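Local coordinates for protein nicotinate phosphoribosyltransferase (Saccharomyces cerevisiae, PDB 1VLP) that catalyses the ATP-dependent formation of nicotinate ribonucleotide from nicotinate and phosphoribosyl diphosphate, the first step of NAD biosynthesis from nicotinic acid, at residues H244-Y257 / K391-I403. Residues are numbered along the deposited sequence; the frame is centred on the assembly and turned at random.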
# COMPACT_ATOMS: atom_id res chain seq x y z
N HIS A 244 -1.57 -0.24 -7.87
CA HIS A 244 -1.15 -0.80 -9.18
C HIS A 244 -1.97 -1.99 -9.58
O HIS A 244 -2.23 -2.16 -10.77
CB HIS A 244 0.33 -1.19 -9.23
CG HIS A 244 1.28 -0.04 -9.04
ND1 HIS A 244 1.45 0.95 -9.98
CD2 HIS A 244 2.07 0.28 -7.99
CE1 HIS A 244 2.33 1.82 -9.52
NE2 HIS A 244 2.73 1.44 -8.32
N GLU A 245 -2.40 -2.78 -8.59
CA GLU A 245 -3.05 -4.06 -8.90
C GLU A 245 -4.36 -3.86 -9.67
O GLU A 245 -4.73 -4.69 -10.49
CB GLU A 245 -3.19 -4.92 -7.64
CG GLU A 245 -4.13 -4.52 -6.65
CD GLU A 245 -4.29 -5.60 -5.50
OE1 GLU A 245 -4.68 -6.75 -5.85
OE2 GLU A 245 -4.14 -5.25 -4.34
N TRP A 246 -4.98 -2.68 -9.52
CA TRP A 246 -6.16 -2.33 -10.29
C TRP A 246 -5.91 -2.31 -11.76
O TRP A 246 -6.51 -3.10 -12.48
CB TRP A 246 -6.77 -1.01 -9.80
CG TRP A 246 -8.04 -0.67 -10.48
CD1 TRP A 246 -8.27 0.44 -11.24
CD2 TRP A 246 -9.28 -1.40 -10.45
NE1 TRP A 246 -9.54 0.43 -11.69
CE2 TRP A 246 -10.20 -0.67 -11.23
CE3 TRP A 246 -9.70 -2.60 -9.84
CZ2 TRP A 246 -11.52 -1.10 -11.44
CZ3 TRP A 246 -11.00 -3.02 -10.04
CH2 TRP A 246 -11.89 -2.29 -10.82
N VAL A 247 -5.04 -1.43 -12.27
CA VAL A 247 -4.87 -1.44 -13.75
C VAL A 247 -4.18 -2.71 -14.26
O VAL A 247 -4.44 -3.11 -15.37
CB VAL A 247 -4.20 -0.15 -14.37
CG1 VAL A 247 -2.77 -0.04 -14.02
CG2 VAL A 247 -4.41 -0.13 -15.94
N MSE A 248 -3.30 -3.30 -13.46
CA MSE A 248 -2.64 -4.62 -13.79
C MSE A 248 -3.70 -5.65 -14.01
O MSE A 248 -3.69 -6.35 -15.02
CB MSE A 248 -1.67 -5.03 -12.70
CG MSE A 248 -0.46 -4.15 -12.50
SE MSE A 248 0.56 -4.71 -10.95
CE MSE A 248 1.14 -6.46 -11.55
N GLY A 249 -4.69 -5.76 -13.09
CA GLY A 249 -5.78 -6.73 -13.28
C GLY A 249 -6.66 -6.43 -14.47
O GLY A 249 -6.98 -7.29 -15.26
N VAL A 250 -7.05 -5.15 -14.64
CA VAL A 250 -7.83 -4.72 -15.80
C VAL A 250 -7.16 -5.09 -17.12
O VAL A 250 -7.81 -5.64 -18.02
CB VAL A 250 -8.19 -3.18 -15.76
CG1 VAL A 250 -8.78 -2.71 -17.04
CG2 VAL A 250 -9.14 -2.90 -14.57
N ALA A 251 -5.87 -4.86 -17.23
CA ALA A 251 -5.12 -5.23 -18.44
C ALA A 251 -5.04 -6.74 -18.65
O ALA A 251 -5.22 -7.21 -19.77
CB ALA A 251 -3.72 -4.64 -18.38
N SER A 252 -4.80 -7.49 -17.58
CA SER A 252 -4.57 -8.94 -17.68
C SER A 252 -5.82 -9.77 -17.96
O SER A 252 -5.70 -10.93 -18.44
CB SER A 252 -3.95 -9.44 -16.39
OG SER A 252 -2.67 -8.94 -16.28
N ILE A 253 -6.98 -9.23 -17.62
CA ILE A 253 -8.22 -9.95 -17.82
C ILE A 253 -8.30 -10.34 -19.30
O ILE A 253 -8.51 -11.49 -19.63
CB ILE A 253 -9.46 -9.16 -17.33
CG1 ILE A 253 -9.49 -9.14 -15.80
CG2 ILE A 253 -10.73 -9.84 -17.78
CD1 ILE A 253 -10.42 -8.15 -15.20
N SER A 254 -8.08 -9.41 -20.22
CA SER A 254 -8.13 -9.79 -21.62
C SER A 254 -6.88 -9.38 -22.40
O SER A 254 -6.85 -9.52 -23.61
CB SER A 254 -9.42 -9.25 -22.25
OG SER A 254 -9.67 -7.93 -21.79
N GLU A 255 -5.85 -8.91 -21.70
CA GLU A 255 -4.59 -8.50 -22.31
C GLU A 255 -4.75 -7.32 -23.30
O GLU A 255 -3.96 -7.17 -24.23
CB GLU A 255 -3.85 -9.72 -22.88
CG GLU A 255 -3.42 -10.69 -21.76
CD GLU A 255 -2.38 -11.68 -22.22
OE1 GLU A 255 -2.60 -12.36 -23.25
OE2 GLU A 255 -1.33 -11.78 -21.55
N ASP A 256 -5.76 -6.48 -23.06
CA ASP A 256 -5.84 -5.21 -23.75
C ASP A 256 -5.05 -4.17 -22.94
O ASP A 256 -5.63 -3.44 -22.10
CB ASP A 256 -7.30 -4.75 -23.91
CG ASP A 256 -7.44 -3.59 -24.90
OD1 ASP A 256 -6.41 -2.93 -25.24
OD2 ASP A 256 -8.56 -3.35 -25.37
N TYR A 257 -3.74 -4.10 -23.20
CA TYR A 257 -2.92 -3.14 -22.50
C TYR A 257 -3.08 -1.78 -23.13
O TYR A 257 -2.99 -0.78 -22.43
CB TYR A 257 -1.44 -3.55 -22.49
CG TYR A 257 -1.19 -4.69 -21.53
CD1 TYR A 257 -1.50 -6.01 -21.89
CD2 TYR A 257 -0.67 -4.45 -20.26
CE1 TYR A 257 -1.26 -7.04 -20.99
CE2 TYR A 257 -0.44 -5.46 -19.37
CZ TYR A 257 -0.73 -6.76 -19.75
OH TYR A 257 -0.51 -7.76 -18.84
N LYS A 391 2.72 -9.74 -4.39
CA LYS A 391 2.43 -9.09 -5.66
C LYS A 391 1.42 -9.89 -6.51
O LYS A 391 1.46 -11.10 -6.48
CB LYS A 391 3.72 -9.03 -6.48
CG LYS A 391 4.32 -10.42 -6.87
CD LYS A 391 5.82 -10.37 -7.28
CE LYS A 391 6.32 -11.71 -7.83
NZ LYS A 391 7.51 -11.46 -8.72
N LEU A 392 0.59 -9.19 -7.25
CA LEU A 392 -0.31 -9.83 -8.19
C LEU A 392 0.58 -10.48 -9.26
O LEU A 392 1.44 -9.78 -9.85
CB LEU A 392 -1.29 -8.81 -8.78
CG LEU A 392 -2.30 -9.38 -9.75
CD1 LEU A 392 -3.21 -10.37 -9.09
CD2 LEU A 392 -3.08 -8.21 -10.42
N LEU A 393 0.39 -11.78 -9.48
CA LEU A 393 1.18 -12.56 -10.45
C LEU A 393 0.41 -12.98 -11.71
O LEU A 393 0.97 -13.04 -12.83
CB LEU A 393 1.67 -13.84 -9.75
CG LEU A 393 2.70 -14.79 -10.35
CD1 LEU A 393 4.12 -14.41 -9.94
CD2 LEU A 393 2.41 -16.15 -9.84
N GLU A 394 -0.85 -13.36 -11.52
CA GLU A 394 -1.64 -13.92 -12.58
C GLU A 394 -3.12 -13.53 -12.42
O GLU A 394 -3.58 -13.46 -11.30
CB GLU A 394 -1.51 -15.43 -12.49
CG GLU A 394 -1.65 -16.19 -13.72
CD GLU A 394 -1.29 -17.66 -13.50
OE1 GLU A 394 -2.13 -18.40 -12.92
OE2 GLU A 394 -0.18 -18.07 -13.94
N VAL A 395 -3.80 -13.35 -13.55
CA VAL A 395 -5.24 -13.03 -13.61
C VAL A 395 -5.92 -13.88 -14.72
O VAL A 395 -5.52 -13.76 -15.88
CB VAL A 395 -5.47 -11.54 -13.89
CG1 VAL A 395 -6.98 -11.19 -13.80
CG2 VAL A 395 -4.69 -10.62 -12.86
N ASN A 396 -6.89 -14.74 -14.35
CA ASN A 396 -7.52 -15.62 -15.33
C ASN A 396 -6.43 -16.32 -16.19
O ASN A 396 -6.54 -16.45 -17.40
CB ASN A 396 -8.46 -14.82 -16.21
CG ASN A 396 -9.76 -14.45 -15.50
OD1 ASN A 396 -9.96 -14.83 -14.33
ND2 ASN A 396 -10.65 -13.78 -16.20
N GLY A 397 -5.36 -16.76 -15.54
CA GLY A 397 -4.30 -17.51 -16.18
C GLY A 397 -3.29 -16.69 -16.95
O GLY A 397 -2.25 -17.24 -17.37
N ASN A 398 -3.54 -15.39 -17.09
CA ASN A 398 -2.66 -14.50 -17.85
C ASN A 398 -1.67 -13.85 -16.92
O ASN A 398 -1.97 -13.59 -15.77
CB ASN A 398 -3.46 -13.39 -18.53
CG ASN A 398 -4.43 -13.91 -19.55
OD1 ASN A 398 -4.12 -14.82 -20.31
ND2 ASN A 398 -5.61 -13.32 -19.60
N HIS A 399 -0.48 -13.56 -17.42
CA HIS A 399 0.55 -12.91 -16.60
C HIS A 399 0.14 -11.47 -16.24
O HIS A 399 -0.34 -10.74 -17.10
CB HIS A 399 1.85 -12.82 -17.39
CG HIS A 399 2.47 -14.14 -17.69
ND1 HIS A 399 2.96 -14.96 -16.70
CD2 HIS A 399 2.67 -14.79 -18.86
CE1 HIS A 399 3.45 -16.06 -17.26
NE2 HIS A 399 3.28 -15.98 -18.56
N ALA A 400 0.39 -11.07 -14.99
CA ALA A 400 0.19 -9.70 -14.53
C ALA A 400 1.58 -9.06 -14.48
O ALA A 400 2.52 -9.67 -13.98
CB ALA A 400 -0.45 -9.67 -13.17
N ILE A 401 1.71 -7.83 -15.00
CA ILE A 401 3.03 -7.16 -15.07
C ILE A 401 2.94 -5.70 -14.72
O ILE A 401 1.88 -5.11 -14.78
CB ILE A 401 3.67 -7.26 -16.48
CG1 ILE A 401 2.81 -6.54 -17.55
CG2 ILE A 401 3.90 -8.71 -16.84
CD1 ILE A 401 3.56 -5.98 -18.68
N LYS A 402 4.11 -5.14 -14.38
CA LYS A 402 4.26 -3.73 -14.11
C LYS A 402 5.52 -3.23 -14.81
O LYS A 402 6.60 -3.86 -14.71
CB LYS A 402 4.36 -3.45 -12.62
CG LYS A 402 4.48 -1.98 -12.34
CD LYS A 402 4.19 -1.64 -10.90
CE LYS A 402 5.21 -2.20 -10.01
NZ LYS A 402 5.26 -1.36 -8.78
N ILE A 403 5.39 -2.10 -15.49
CA ILE A 403 6.52 -1.53 -16.20
C ILE A 403 7.23 -0.56 -15.27
O ILE A 403 8.45 -0.64 -15.10
CB ILE A 403 6.11 -0.88 -17.54
CG1 ILE A 403 5.66 -1.96 -18.53
CG2 ILE A 403 7.27 -0.07 -18.13
CD1 ILE A 403 4.95 -1.45 -19.70
O HOH W 1 -0.81 -6.74 -16.06
O HOH W 2 -0.24 -13.62 -20.38
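Met248, present as selenomethionine, is the main bump on this side of helix 244-254, and it fits a hollow walled by Leu392, Ala400 and the backbone of Ile401 and Lys402. The bend at chi3 turns its methyl CE against Ala400 CB, 3.9 Å away, and the carbonyls of Leu392 and Ile401, while CG presses on the Ile401 carbonyl. From the strand, Leu392 answers with CD2, which slips in beside the helix backbone, 4.0 Å from Gly249 N. Val395 then straddles the next turn: CG2 lies on Gly249 CA and Ser252 CB, and CG1 meets Ile253 CG1. At the helix end, Asn398 ND2 donates to Ser252 O at 2.7 Å, approaching almost in line with the carbonyl bond (175°), and its amide stacks nearly parallel on the Glu255 carboxylate, 8° between planes. An alanine in place of Asn398 would probably leave Ser252 O without this donor and the Glu255 carboxylate without its flat neighbour. A water joins Ser252 OG, Tyr257 OH and Ile401 N, filling in where Tyr257 leans on Ile401 CG1. At the opposite end, Lys402 lays CD over the centre of the His244 ring, a CH-pi contact at 3.9 Å from the centroid; Asp308 and Thr284 hold the ring nitrogens. The helix thus crosses strand 391-395 at -31°, that strand forming with 398-399 a type I' hairpin at the edge of the antiparallel sheet; near the helix N-terminus lies His244, unmodified here but probably the histidine that autophosphorylates in the NAPRTase active site.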